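Local coordinates for N-acetylmuramoyl-L-alanine amidase (Clostridium intestinale URNW, PDB 6SRT), which binds zinc and probably cleaves the amide bond between N-acetylmuramic acid and L-alanine in bacterial peptidoglycan, as an endolysin of the amidase 2 family, at residues Thr30-Leu35 against Ile62-Gly67; His47-Asn52 against His74-Lys79; Arg102-Ala107 against Tyr136-Leu141; Ile106-Asn111 against Thr123-Leu128. All blocks are in the same frame, centred on the assembly; numbering follows the deposited sequence. Where two conformers were deposited one is given.

Contact 1: Thr30-Leu35 against Ile62-Gly67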
loop_
_atom_site.group_PDB
_atom_site.type_symbol
_atom_site.label_atom_id
_atom_site.label_comp_id
_atom_site.label_asym_id
_atom_site.label_seq_id
_atom_site.Cartn_x
_atom_site.Cartn_y
_atom_site.Cartn_z
ATOM N N THR A 30 -7.365 -10.952 -12.785
ATOM C CA THR A 30 -6.844 -12.163 -13.445
ATOM C C THR A 30 -5.329 -12.072 -13.437
ATOM O O THR A 30 -4.734 -11.280 -14.207
ATOM C CB THR A 30 -7.310 -12.197 -14.909
ATOM O OG1 THR A 30 -8.738 -12.230 -14.950
ATOM C CG2 THR A 30 -6.787 -13.416 -15.627
ATOM N N TRP A 31 -4.681 -12.834 -12.577
ATOM C CA TRP A 31 -3.243 -12.786 -12.317
ATOM C C TRP A 31 -2.521 -13.449 -13.445
ATOM O O TRP A 31 -2.880 -14.581 -13.870
ATOM C CB TRP A 31 -2.980 -13.473 -10.984
ATOM C CG TRP A 31 -3.573 -12.759 -9.800
ATOM C CD1 TRP A 31 -4.736 -13.055 -9.149
ATOM C CD2 TRP A 31 -3.112 -11.496 -9.254
ATOM N NE1 TRP A 31 -5.005 -12.098 -8.216
ATOM C CE2 TRP A 31 -4.078 -11.102 -8.295
ATOM C CE3 TRP A 31 -2.014 -10.662 -9.507
ATOM C CZ2 TRP A 31 -3.936 -9.928 -7.575
ATOM C CZ3 TRP A 31 -1.863 -9.526 -8.752
ATOM C CH2 TRP A 31 -2.807 -9.163 -7.819
ATOM N N ALA A 32 -1.557 -12.757 -14.021
ATOM C CA ALA A 32 -0.885 -13.219 -15.230
ATOM C C ALA A 32 0.066 -14.379 -14.931
ATOM O O ALA A 32 0.139 -15.342 -15.674
ATOM C CB ALA A 32 -0.139 -12.120 -15.920
ATOM N N THR A 33 0.850 -14.254 -13.874
ATOM C CA THR A 33 1.931 -15.185 -13.537
ATOM C C THR A 33 1.650 -15.708 -12.139
ATOM O O THR A 33 0.923 -15.129 -11.335
ATOM C CB THR A 33 3.303 -14.486 -13.627
ATOM O OG1 THR A 33 3.408 -13.459 -12.643
ATOM C CG2 THR A 33 3.570 -13.873 -14.980
ATOM N N PRO A 34 2.259 -16.843 -11.741
ATOM C CA PRO A 34 1.926 -17.458 -10.455
ATOM C C PRO A 34 2.296 -16.544 -9.295
ATOM O O PRO A 34 3.425 -16.072 -9.230
ATOM C CB PRO A 34 2.757 -18.747 -10.425
ATOM C CG PRO A 34 2.992 -19.073 -11.836
ATOM C CD PRO A 34 3.118 -17.724 -12.525
ATOM N N LEU A 35 1.353 -16.366 -8.397
ATOM C CA LEU A 35 1.627 -15.680 -7.124
ATOM C C LEU A 35 2.376 -16.622 -6.203
ATOM O O LEU A 35 2.079 -17.788 -6.099
ATOM C CB LEU A 35 0.327 -15.204 -6.470
ATOM C CG LEU A 35 -0.413 -14.112 -7.217
ATOM C CD1 LEU A 35 -1.684 -13.777 -6.483
ATOM C CD2 LEU A 35 0.409 -12.888 -7.478
ATOM N N ILE A 62 -0.995 -1.625 -15.804
ATOM C CA ILE A 62 0.412 -1.116 -15.851
ATOM C C ILE A 62 1.400 -2.082 -15.243
ATOM O O ILE A 62 2.476 -2.306 -15.763
ATOM C CB ILE A 62 0.444 0.280 -15.196
ATOM C CG1 ILE A 62 -0.446 1.264 -15.958
ATOM C CG2 ILE A 62 1.888 0.776 -15.023
ATOM C CD1 ILE A 62 -0.613 2.543 -15.226
ATOM N N HIS A 63 1.070 -2.633 -14.064
ATOM C CA HIS A 63 2.010 -3.551 -13.405
ATOM C C HIS A 63 2.225 -4.801 -14.259
ATOM O O HIS A 63 3.328 -5.361 -14.264
ATOM C CB HIS A 63 1.503 -3.790 -11.997
ATOM C CG HIS A 63 1.783 -2.623 -11.091
ATOM N ND1 HIS A 63 1.513 -2.646 -9.742
ATOM C CD2 HIS A 63 2.280 -1.396 -11.345
ATOM C CE1 HIS A 63 1.844 -1.467 -9.269
ATOM N NE2 HIS A 63 2.307 -0.674 -10.197
ATOM N N LYS A 64 1.181 -5.247 -14.942
ATOM C CA LYS A 64 1.360 -6.379 -15.882
ATOM C C LYS A 64 2.296 -6.008 -17.034
ATOM O O LYS A 64 3.165 -6.798 -17.452
ATOM C CB LYS A 64 0.036 -6.779 -16.471
ATOM C CG LYS A 64 -0.818 -7.665 -15.585
ATOM C CD LYS A 64 -2.251 -7.813 -16.085
ATOM C CE LYS A 64 -3.042 -8.993 -15.578
ATOM N NZ LYS A 64 -3.070 -8.977 -14.118
ATOM N N GLN A 65 2.214 -4.758 -17.539
ATOM C CA GLN A 65 3.164 -4.350 -18.587
ATOM C C GLN A 65 4.611 -4.468 -18.096
ATOM O O GLN A 65 5.524 -4.839 -18.875
ATOM C CB GLN A 65 2.913 -2.948 -19.027
ATOM C CG GLN A 65 1.575 -2.730 -19.711
ATOM C CD GLN A 65 1.243 -1.290 -20.012
ATOM O OE1 GLN A 65 1.908 -0.382 -19.559
ATOM N NE2 GLN A 65 0.150 -1.128 -20.712
ATOM N N ARG A 66 4.788 -4.136 -16.813
ATOM C CA ARG A 66 6.109 -4.130 -16.193
ATOM C C ARG A 66 6.576 -5.560 -15.842
ATOM O O ARG A 66 7.655 -5.699 -15.283
ATOM C CB ARG A 66 6.075 -3.227 -14.958
ATOM C CG ARG A 66 5.830 -1.787 -15.324
ATOM C CD ARG A 66 5.808 -0.932 -14.104
ATOM N NE ARG A 66 5.500 0.438 -14.512
ATOM C CZ ARG A 66 5.125 1.412 -13.677
ATOM N NH1 ARG A 66 4.950 1.085 -12.418
ATOM N NH2 ARG A 66 4.864 2.647 -14.124
ATOM N N GLY A 67 5.826 -6.575 -16.179
ATOM C CA GLY A 67 6.224 -7.969 -15.975
ATOM C C GLY A 67 5.756 -8.594 -14.702
ATOM O O GLY A 67 6.102 -9.757 -14.440
HETATM O O HOH W 1 5.733 -11.910 -12.780
#

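Contact 2: His47-Asn52 against His74-Lys79. With ZN (zinc ion), chain B.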
loop_
_atom_site.group_PDB
_atom_site.type_symbol
_atom_site.label_atom_id
_atom_site.label_comp_id
_atom_site.label_asym_id
_atom_site.label_seq_id
_atom_site.Cartn_x
_atom_site.Cartn_y
_atom_site.Cartn_z
ATOM N N HIS A 47 3.374 4.021 -0.339
ATOM C CA HIS A 47 3.591 4.455 -1.730
ATOM C C HIS A 47 2.604 5.534 -2.133
ATOM O O HIS A 47 1.518 5.604 -1.577
ATOM C CB HIS A 47 3.417 3.292 -2.665
ATOM C CG HIS A 47 4.359 2.155 -2.439
ATOM N ND1 HIS A 47 5.575 2.125 -3.082
ATOM C CD2 HIS A 47 4.244 1.038 -1.700
ATOM C CE1 HIS A 47 6.191 1.001 -2.744
ATOM N NE2 HIS A 47 5.423 0.341 -1.860
ATOM N N HIS A 48 2.981 6.287 -3.157
ATOM C CA HIS A 48 2.014 7.092 -3.930
ATOM C C HIS A 48 2.014 6.577 -5.342
ATOM O O HIS A 48 2.918 5.873 -5.772
ATOM C CB HIS A 48 2.272 8.596 -3.824
ATOM C CG HIS A 48 3.456 9.179 -4.492
ATOM N ND1 HIS A 48 3.582 10.569 -4.642
ATOM C CD2 HIS A 48 4.526 8.591 -5.072
ATOM C CE1 HIS A 48 4.704 10.799 -5.252
ATOM N NE2 HIS A 48 5.300 9.618 -5.558
ATOM N N THR A 49 0.962 6.914 -6.072
ATOM C CA THR A 49 0.802 6.449 -7.437
ATOM C C THR A 49 1.366 7.384 -8.484
ATOM O O THR A 49 1.521 6.958 -9.639
ATOM C CB THR A 49 -0.669 6.206 -7.758
ATOM O OG1 THR A 49 -1.414 7.422 -7.571
ATOM C CG2 THR A 49 -1.280 5.126 -6.903
ATOM N N VAL A 50 1.634 8.617 -8.137
ATOM C CA VAL A 50 2.027 9.723 -9.015
ATOM C C VAL A 50 0.840 10.160 -9.876
ATOM O O VAL A 50 0.396 11.283 -9.757
ATOM C CB VAL A 50 3.287 9.458 -9.845
ATOM C CG1 VAL A 50 3.650 10.681 -10.674
ATOM C CG2 VAL A 50 4.452 9.054 -8.957
ATOM N N ASP A 51 0.380 9.311 -10.747
ATOM C CA ASP A 51 -0.787 9.600 -11.556
ATOM C C ASP A 51 -2.059 9.508 -10.718
ATOM O O ASP A 51 -2.193 8.683 -9.854
ATOM C CB ASP A 51 -0.886 8.619 -12.710
ATOM C CG ASP A 51 0.291 8.685 -13.697
ATOM O OD1 ASP A 51 0.840 9.754 -13.922
ATOM O OD2 ASP A 51 0.648 7.673 -14.196
ATOM N N ASN A 52 -2.964 10.433 -10.982
ATOM C CA ASN A 52 -4.330 10.500 -10.451
ATOM C C ASN A 52 -5.340 9.846 -11.406
ATOM O O ASN A 52 -4.999 9.517 -12.512
ATOM C CB ASN A 52 -4.687 11.927 -10.079
ATOM C CG ASN A 52 -4.032 12.360 -8.801
ATOM O OD1 ASN A 52 -4.253 11.794 -7.775
ATOM N ND2 ASN A 52 -3.204 13.384 -8.869
ATOM N N HIS A 74 -0.620 -4.396 -1.955
ATOM C CA HIS A 74 -1.656 -5.154 -1.243
ATOM C C HIS A 74 -2.945 -4.345 -1.084
ATOM O O HIS A 74 -4.036 -4.948 -1.033
ATOM C CB HIS A 74 -1.136 -5.602 0.094
ATOM C CG HIS A 74 0.010 -6.545 -0.055
ATOM N ND1 HIS A 74 1.307 -6.081 -0.087
ATOM C CD2 HIS A 74 0.010 -7.900 -0.202
ATOM C CE1 HIS A 74 2.085 -7.151 -0.293
ATOM N NE2 HIS A 74 1.328 -8.278 -0.355
ATOM N N PHE A 75 -2.832 -3.020 -1.035
ATOM C CA PHE A 75 -3.997 -2.132 -0.852
ATOM C C PHE A 75 -3.706 -0.844 -1.634
ATOM O O PHE A 75 -2.579 -0.342 -1.681
ATOM C CB PHE A 75 -4.196 -1.767 0.622
ATOM C CG PHE A 75 -4.446 -2.983 1.468
ATOM C CD1 PHE A 75 -5.694 -3.542 1.562
ATOM C CD2 PHE A 75 -3.353 -3.598 2.139
ATOM C CE1 PHE A 75 -5.895 -4.690 2.318
ATOM C CE2 PHE A 75 -3.533 -4.755 2.854
ATOM C CZ PHE A 75 -4.807 -5.285 2.942
ATOM N N TYR A 76 -4.805 -0.254 -2.116
ATOM C CA TYR A 76 -4.802 1.031 -2.866
ATOM C C TYR A 76 -5.934 1.900 -2.314
ATOM O O TYR A 76 -7.100 1.462 -2.346
ATOM C CB TYR A 76 -4.981 0.729 -4.361
ATOM C CG TYR A 76 -5.205 1.941 -5.213
ATOM C CD1 TYR A 76 -4.419 3.078 -5.076
ATOM C CD2 TYR A 76 -6.170 1.963 -6.216
ATOM C CE1 TYR A 76 -4.639 4.204 -5.862
ATOM C CE2 TYR A 76 -6.383 3.049 -7.036
ATOM C CZ TYR A 76 -5.573 4.154 -6.902
ATOM O OH TYR A 76 -5.728 5.274 -7.668
ATOM N N ILE A 77 -5.574 3.061 -1.832
ATOM C CA ILE A 77 -6.503 3.980 -1.157
ATOM C C ILE A 77 -6.737 5.135 -2.097
ATOM O O ILE A 77 -5.818 5.993 -2.314
ATOM C CB ILE A 77 -5.996 4.420 0.214
ATOM C CG1 ILE A 77 -5.610 3.206 1.060
ATOM C CG2 ILE A 77 -7.063 5.262 0.856
ATOM C CD1 ILE A 77 -5.115 3.556 2.403
ATOM N N ARG A 78 -7.940 5.297 -2.613
ATOM C CA ARG A 78 -8.308 6.405 -3.521
ATOM C C ARG A 78 -8.615 7.656 -2.713
ATOM O O ARG A 78 -8.725 7.648 -1.472
ATOM C CB ARG A 78 -9.427 5.943 -4.448
ATOM C CG ARG A 78 -8.913 4.915 -5.450
ATOM C CD ARG A 78 -9.757 4.875 -6.712
ATOM N NE ARG A 78 -9.554 6.080 -7.468
ATOM C CZ ARG A 78 -10.017 6.308 -8.691
ATOM N NH1 ARG A 78 -10.871 5.468 -9.245
ATOM N NH2 ARG A 78 -9.745 7.452 -9.268
ATOM N N LYS A 79 -8.727 8.768 -3.430
ATOM C CA LYS A 79 -8.894 10.092 -2.796
ATOM C C LYS A 79 -10.115 10.152 -1.902
ATOM O O LYS A 79 -10.044 10.877 -0.880
ATOM C CB LYS A 79 -8.913 11.195 -3.866
ATOM C CG LYS A 79 -7.477 11.518 -4.374
ATOM C CD LYS A 79 -7.425 12.738 -5.097
ATOM C CE LYS A 79 -6.156 13.159 -5.735
ATOM N NZ LYS A 79 -4.874 12.887 -5.103
HETATM ZN ZN ZN B . 6.517 3.540 -4.239
#

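Contact 3: Arg102-Ala107 against Tyr136-Leu141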
loop_
_atom_site.group_PDB
_atom_site.type_symbol
_atom_site.label_atom_id
_atom_site.label_comp_id
_atom_site.label_asym_id
_atom_site.label_seq_id
_atom_site.Cartn_x
_atom_site.Cartn_y
_atom_site.Cartn_z
ATOM N N ARG A 102 8.635 -9.562 2.714
ATOM C CA ARG A 102 8.464 -9.170 4.126
ATOM C C ARG A 102 7.609 -7.900 4.304
ATOM O O ARG A 102 7.465 -7.471 5.458
ATOM C CB ARG A 102 9.828 -9.014 4.818
ATOM C CG ARG A 102 10.602 -7.799 4.337
ATOM C CD ARG A 102 11.905 -7.659 5.074
ATOM N NE ARG A 102 11.815 -7.166 6.432
ATOM C CZ ARG A 102 12.836 -6.684 7.123
ATOM N NH1 ARG A 102 14.032 -6.673 6.579
ATOM N NH2 ARG A 102 12.667 -6.230 8.347
ATOM N N ALA A 103 7.082 -7.314 3.244
ATOM C CA ALA A 103 6.428 -6.004 3.363
ATOM C C ALA A 103 5.066 -5.972 2.714
ATOM O O ALA A 103 4.945 -6.261 1.517
ATOM C CB ALA A 103 7.318 -4.935 2.776
ATOM N N PHE A 104 4.084 -5.513 3.465
ATOM C CA PHE A 104 2.855 -4.986 2.831
ATOM C C PHE A 104 3.120 -3.693 2.125
ATOM O O PHE A 104 3.917 -2.864 2.581
ATOM C CB PHE A 104 1.784 -4.738 3.890
ATOM C CG PHE A 104 1.158 -5.984 4.444
ATOM C CD1 PHE A 104 0.325 -6.746 3.624
ATOM C CD2 PHE A 104 1.346 -6.335 5.779
ATOM C CE1 PHE A 104 -0.237 -7.917 4.111
ATOM C CE2 PHE A 104 0.730 -7.493 6.253
ATOM C CZ PHE A 104 -0.038 -8.272 5.428
ATOM N N GLY A 105 2.496 -3.555 0.982
ATOM C CA GLY A 105 2.579 -2.301 0.208
ATOM C C GLY A 105 1.230 -1.634 0.155
ATOM O O GLY A 105 0.225 -2.216 -0.297
ATOM N N ILE A 106 1.140 -0.380 0.641
ATOM C CA ILE A 106 -0.094 0.434 0.671
ATOM C C ILE A 106 0.143 1.644 -0.181
ATOM O O ILE A 106 0.993 2.468 0.166
ATOM C CB ILE A 106 -0.470 0.838 2.086
ATOM C CG1 ILE A 106 -0.664 -0.371 3.028
ATOM C CG2 ILE A 106 -1.731 1.708 2.045
ATOM C CD1 ILE A 106 -0.888 -0.008 4.461
ATOM N N ALA A 107 -0.583 1.754 -1.279
ATOM C CA ALA A 107 -0.496 2.897 -2.172
ATOM C C ALA A 107 -1.666 3.822 -1.931
ATOM O O ALA A 107 -2.793 3.361 -1.767
ATOM C CB ALA A 107 -0.490 2.470 -3.602
ATOM N N TYR A 136 -0.862 -8.817 12.262
ATOM C CA TYR A 136 0.400 -9.470 11.939
ATOM C C TYR A 136 1.560 -9.181 12.919
ATOM O O TYR A 136 2.689 -9.668 12.735
ATOM C CB TYR A 136 0.799 -9.175 10.491
ATOM C CG TYR A 136 -0.204 -9.744 9.509
ATOM C CD1 TYR A 136 -0.219 -11.081 9.230
ATOM C CD2 TYR A 136 -1.153 -8.962 8.896
ATOM C CE1 TYR A 136 -1.163 -11.610 8.363
ATOM C CE2 TYR A 136 -2.092 -9.453 8.015
ATOM C CZ TYR A 136 -2.076 -10.803 7.741
ATOM O OH TYR A 136 -2.988 -11.324 6.863
ATOM N N ASN A 137 1.272 -8.383 13.974
ATOM C CA ASN A 137 2.289 -7.977 14.967
ATOM C C ASN A 137 3.410 -7.208 14.286
ATOM O O ASN A 137 4.559 -7.478 14.496
ATOM C CB ASN A 137 2.824 -9.179 15.745
ATOM C CG ASN A 137 3.545 -8.763 16.981
ATOM O OD1 ASN A 137 3.124 -7.892 17.674
ATOM N ND2 ASN A 137 4.575 -9.467 17.297
ATOM N N ILE A 138 3.026 -6.209 13.488
ATOM C CA ILE A 138 3.988 -5.346 12.773
ATOM C C ILE A 138 4.112 -4.034 13.523
ATOM O O ILE A 138 3.099 -3.388 13.849
ATOM C CB ILE A 138 3.517 -5.117 11.312
ATOM C CG1 ILE A 138 3.552 -6.458 10.556
ATOM C CG2 ILE A 138 4.414 -4.102 10.632
ATOM C CD1 ILE A 138 2.922 -6.389 9.174
ATOM N N THR A 139 5.377 -3.625 13.737
ATOM C CA THR A 139 5.746 -2.313 14.315
ATOM C C THR A 139 6.592 -1.443 13.364
ATOM O O THR A 139 6.771 -0.274 13.658
ATOM C CB THR A 139 6.452 -2.548 15.652
ATOM O OG1 THR A 139 7.607 -3.348 15.387
ATOM C CG2 THR A 139 5.532 -3.171 16.671
ATOM N N ASP A 140 7.072 -1.993 12.263
ATOM C CA ASP A 140 8.001 -1.339 11.370
ATOM C C ASP A 140 7.271 -0.705 10.177
ATOM O O ASP A 140 6.771 -1.451 9.316
ATOM C CB ASP A 140 9.013 -2.332 10.865
ATOM C CG ASP A 140 10.151 -1.748 10.097
ATOM O OD1 ASP A 140 10.236 -0.522 9.983
ATOM O OD2 ASP A 140 11.009 -2.526 9.620
ATOM N N LEU A 141 7.154 0.601 10.199
ATOM C CA LEU A 141 6.545 1.421 9.155
ATOM C C LEU A 141 7.619 2.127 8.385
ATOM O O LEU A 141 8.504 2.766 8.995
ATOM C CB LEU A 141 5.559 2.451 9.714
ATOM C CG LEU A 141 4.450 1.935 10.606
ATOM C CD1 LEU A 141 3.447 3.003 10.973
ATOM C CD2 LEU A 141 3.725 0.740 10.110
HETATM O O HOH W 2 10.752 -5.102 9.825
#

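Contact 4: Ile106-Asn111 against Thr123-Leu128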
loop_
_atom_site.group_PDB
_atom_site.type_symbol
_atom_site.label_atom_id
_atom_site.label_comp_id
_atom_site.label_asym_id
_atom_site.label_seq_id
_atom_site.Cartn_x
_atom_site.Cartn_y
_atom_site.Cartn_z
ATOM N N ILE A 106 1.140 -0.380 0.641
ATOM C CA ILE A 106 -0.094 0.434 0.671
ATOM C C ILE A 106 0.143 1.644 -0.181
ATOM O O ILE A 106 0.993 2.468 0.166
ATOM C CB ILE A 106 -0.470 0.838 2.086
ATOM C CG1 ILE A 106 -0.664 -0.371 3.028
ATOM C CG2 ILE A 106 -1.731 1.708 2.045
ATOM C CD1 ILE A 106 -0.888 -0.008 4.461
ATOM N N ALA A 107 -0.583 1.754 -1.279
ATOM C CA ALA A 107 -0.496 2.897 -2.172
ATOM C C ALA A 107 -1.666 3.822 -1.931
ATOM O O ALA A 107 -2.793 3.361 -1.767
ATOM C CB ALA A 107 -0.490 2.470 -3.602
ATOM N N SER A 108 -1.410 5.113 -2.036
ATOM C CA SER A 108 -2.395 6.207 -1.979
ATOM C C SER A 108 -2.400 6.927 -3.292
ATOM O O SER A 108 -1.346 7.278 -3.827
ATOM C CB SER A 108 -2.106 7.129 -0.827
ATOM O OG SER A 108 -2.225 6.494 0.444
ATOM N N GLU A 109 -3.587 7.186 -3.813
ATOM C CA GLU A 109 -3.776 7.890 -5.075
ATOM C C GLU A 109 -3.312 9.334 -4.969
ATOM O O GLU A 109 -3.933 10.128 -4.213
ATOM C CB GLU A 109 -5.258 7.894 -5.427
ATOM C CG GLU A 109 -5.616 8.565 -6.749
ATOM C CD GLU A 109 -7.081 8.607 -7.074
ATOM O OE1 GLU A 109 -7.920 8.234 -6.239
ATOM O OE2 GLU A 109 -7.378 8.920 -8.232
ATOM N N GLY A 110 -2.318 9.736 -5.757
ATOM C CA GLY A 110 -1.820 11.116 -5.755
ATOM C C GLY A 110 -0.354 11.171 -6.031
ATOM O O GLY A 110 0.354 10.160 -6.054
ATOM N N ASN A 111 0.078 12.409 -6.275
ATOM C CA ASN A 111 1.502 12.746 -6.386
ATOM C C ASN A 111 1.784 13.671 -5.200
ATOM O O ASN A 111 1.529 14.889 -5.293
ATOM C CB ASN A 111 1.810 13.480 -7.691
ATOM C CG ASN A 111 3.234 13.923 -7.743
ATOM O OD1 ASN A 111 4.004 13.727 -6.791
ATOM N ND2 ASN A 111 3.591 14.641 -8.791
ATOM N N THR A 123 -7.717 8.995 7.163
ATOM C CA THR A 123 -8.566 8.110 7.989
ATOM C C THR A 123 -8.337 6.657 7.587
ATOM O O THR A 123 -8.153 5.808 8.479
ATOM C CB THR A 123 -10.062 8.547 7.865
ATOM O OG1 THR A 123 -10.201 9.868 8.374
ATOM C CG2 THR A 123 -10.968 7.536 8.533
ATOM N N SER A 124 -8.379 6.395 6.292
ATOM C CA SER A 124 -8.205 5.026 5.780
ATOM C C SER A 124 -6.769 4.549 6.056
ATOM O O SER A 124 -6.563 3.343 6.421
ATOM C CB SER A 124 -8.587 4.927 4.355
ATOM O OG SER A 124 -9.965 5.110 4.252
ATOM N N LEU A 125 -5.749 5.380 5.862
ATOM C CA LEU A 125 -4.358 4.976 6.115
ATOM C C LEU A 125 -4.230 4.537 7.564
ATOM O O LEU A 125 -3.557 3.513 7.865
ATOM C CB LEU A 125 -3.384 6.130 5.815
ATOM C CG LEU A 125 -3.080 6.289 4.323
ATOM C CD1 LEU A 125 -2.582 7.660 4.023
ATOM C CD2 LEU A 125 -2.073 5.214 3.855
ATOM N N ILE A 126 -4.764 5.267 8.519
ATOM C CA ILE A 126 -4.629 4.910 9.936
ATOM C C ILE A 126 -5.390 3.618 10.204
ATOM O O ILE A 126 -4.842 2.725 10.895
ATOM C CB ILE A 126 -5.116 6.054 10.833
ATOM C CG1 ILE A 126 -4.306 7.318 10.625
ATOM C CG2 ILE A 126 -5.112 5.663 12.298
ATOM C CD1 ILE A 126 -2.853 7.175 10.798
ATOM N N ALA A 127 -6.627 3.525 9.752
ATOM C CA ALA A 127 -7.443 2.352 10.083
ATOM C C ALA A 127 -6.814 1.103 9.466
ATOM O O ALA A 127 -6.742 0.039 10.139
ATOM C CB ALA A 127 -8.839 2.534 9.624
ATOM N N LEU A 128 -6.391 1.166 8.235
ATOM C CA LEU A 128 -5.837 -0.002 7.565
ATOM C C LEU A 128 -4.484 -0.360 8.194
ATOM O O LEU A 128 -4.203 -1.571 8.409
ATOM C CB LEU A 128 -5.611 0.333 6.085
ATOM C CG LEU A 128 -4.951 -0.772 5.260
ATOM C CD1 LEU A 128 -5.781 -2.023 5.187
ATOM C CD2 LEU A 128 -4.655 -0.257 3.845
#

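Contact 1: Thr30-Leu35 against Ile62-Gly67
Lys64 reaches from helix 56-65 to the loop Thr30-Leu35 and gives a hydrogen bond from its ammonium NZ to the backbone oxygen of Thr30, with NZ and O 2.8 Å apart. NZ approaches the oxygen at a C=O...N angle of 140°, tilted 35° from the carbonyl plane. The aliphatic chain runs nearly extended as far as CE and then turns at its last torsion (chi4 56°), which swings NZ onto the oxygen. The same nitrogen also serves Asp60 in a salt bridge and the carbonyl of Ser69 in a hydrogen bond, so three oxygen acceptors fix the end of this side chain.

Apolar contact is slight. The methyl CB of Ala32 points at the helix and lies 4.3 Å from CE of Lys64, flanking the lysine just before its charged end.

The helix closes here with a Schellman motif. Gly67 leaves the helix with positive phi and bonds back into the last turn, its N lying 3.0 Å from the carbonyl O of Lys64.

One water provides a second polar link across the contact. It donates to the Gly67 carbonyl, with water oxygen and Gly67 O 2.7 Å apart, and is hydrogen-bonded to the hydroxyl of Thr33, with OG1 2.8 Å from the water oxygen. Ser69 meets the 30-35 loop again through a backbone bond to Ala32 and through its hydroxyl, which bonds to the Thr33 carbonyl.

Contact 2: His47-Asn52 against His74-Lys79
Thr49 and Tyr76 make the close apolar part of this contact: the methyl CG2 of Thr49 sits 3.6 Å from CE1 of the Tyr76 ring and 4.2 Å from CD1, approaching the ring obliquely. The two side chains cross at about a right angle. Tyr76 is buried, and its chi1 of 171° sends the ring away from the backbone N and out to the threonine. Ile59 of helix 56-65 touches both residues, and the phenol OH is hydrogen-bonded to the Met54 carbonyl. The threonine hydroxyl turns the other way, to the backbone oxygen of Asp51, with OG1 and O 2.7 Å apart, and thereby ties down the bend that follows the strand.

Strands 43-48 and 75-77 are not neighbours in the sheet of this amidase fold; strand 103-108 runs between them, so they touch through Tyr76, which reaches from its strand to Thr49 just past the end of strand 43-48, and through Asn52 and Lys79 in the loops beyond. At the start of 47-52, His47 binds the zinc ion through ND1 at 2.1 Å, and His144 and Cys152 bind the same metal.

The more open side is a single polar bridge between partly exposed side chains. Lys79 bends at its last torsion and gives a hydrogen bond to the amide oxygen of Asn52, with NZ and OD1 3.0 Å apart. The nitrogen lies 34° from the plane of the amide. Glu115 takes both partners, one carboxylate oxygen pairing with the lysine in a salt bridge and the other accepting from ND2 of Asn52.

Contact 3: Arg102-Ala107 against Tyr136-Leu141
With chi1 of -73° at Phe104 and -63° at Tyr136, each CG lies beside its own backbone N, anti to the carbonyl carbon, and the two side chains, both leaving the main chain toward the opposite segment, meet at about a right angle. CZ of Phe104 stands over one face of the tyrosine ring, 3.5 Å from Tyr136 CE2. The ring planes are 51° apart with centroids at 5.1 Å, an oblique aromatic pair. The methyl CD1 of Ile138 fills in at the phenylalanine edge, in the ring plane and 3.7 Å from Phe104 CD2. This cluster joins strand 103-108 to the turn that leads from helix 119-136 into edge strand 140-143. Phe39 and His74 add edge-to-face partners to Phe104, and the tyrosine OH is hydrogen-bonded to Glu89.

Beyond the rings, Arg102, modelled in two conformers, faces Asp140. In the one described, NH2 and OD2 are 4.3 Å apart, bridged by a water 2.7 Å from Arg102 NH2. Asp140 pairs more directly with Lys142, and Arg102 NE with Asn42. Cohesion is chiefly apolar and aromatic; the opposite charges add at most a long-range attraction, relayed by water, in the conformer described.

Contact 4: Ile106-Asn111 against Thr123-Leu128
Ile106 and Leu128 reach toward each other tip to tip, CD1 of the isoleucine lying 3.8 Å from CD2 of the leucine. That same Leu128 methyl also rests 4.0 Å from Ile106 CG2, so it sits against both branches of the isoleucine. Leu128 gets there with chi1 at 176°, which carries its CG away from the backbone N and toward the sheet. Leu125, one helical turn earlier, slides past Ile106 in the opposite direction, its CD2 also 4.0 Å from Ile106 CG2. Phe75 and Ile77 of strand 75-77 and Tyr46 of strand 43-48 continue this apolar layer on the two neighbouring strands.

A polar group borders the hydrocarbon at Ser108, whose OG lies 3.6 Å from CD2 and 3.8 Å from CD1 of Leu125: the hydroxyl packs against both methyls of the leucine in van der Waals contact.

The backbones stay well apart. Strand 106-108 and helix segment 123-128 run nearly antiparallel, at 173°, with axes 10.6 Å apart at closest approach, as expected of a helix laid on the face of a sheet. Within the helix, Leu128 N bonds to Ser124 O at 2.8 Å.

All four touching residues are buried, and what passes between strand and helix is dispersion and the exclusion of water, with shape rather than polar bonding setting the fit.

Contacts 2, 3 and 4 share one sheet. Strand 103-108 supplies a segment to both contact 3 and contact 4, which have Ile106 and Ala107 in common, and it bonds to both strands of contact 2: Ile77 N to Ala107 O at 2.8 Å and His47 N to Ile106 O at 2.9 Å. Contacts 2 and 4 are closest, with centres about 7 Å apart. Contact 2 holds the zinc ligand His47; the side chain of Ile106 in contact 4 is about 10 Å from the metal, that of Phe104 in contact 3 about 13 Å. Contact 1 lies at the surface, its centre about 18 Å from that of contact 2, although helix 56-65 follows strand 43-48 in the chain.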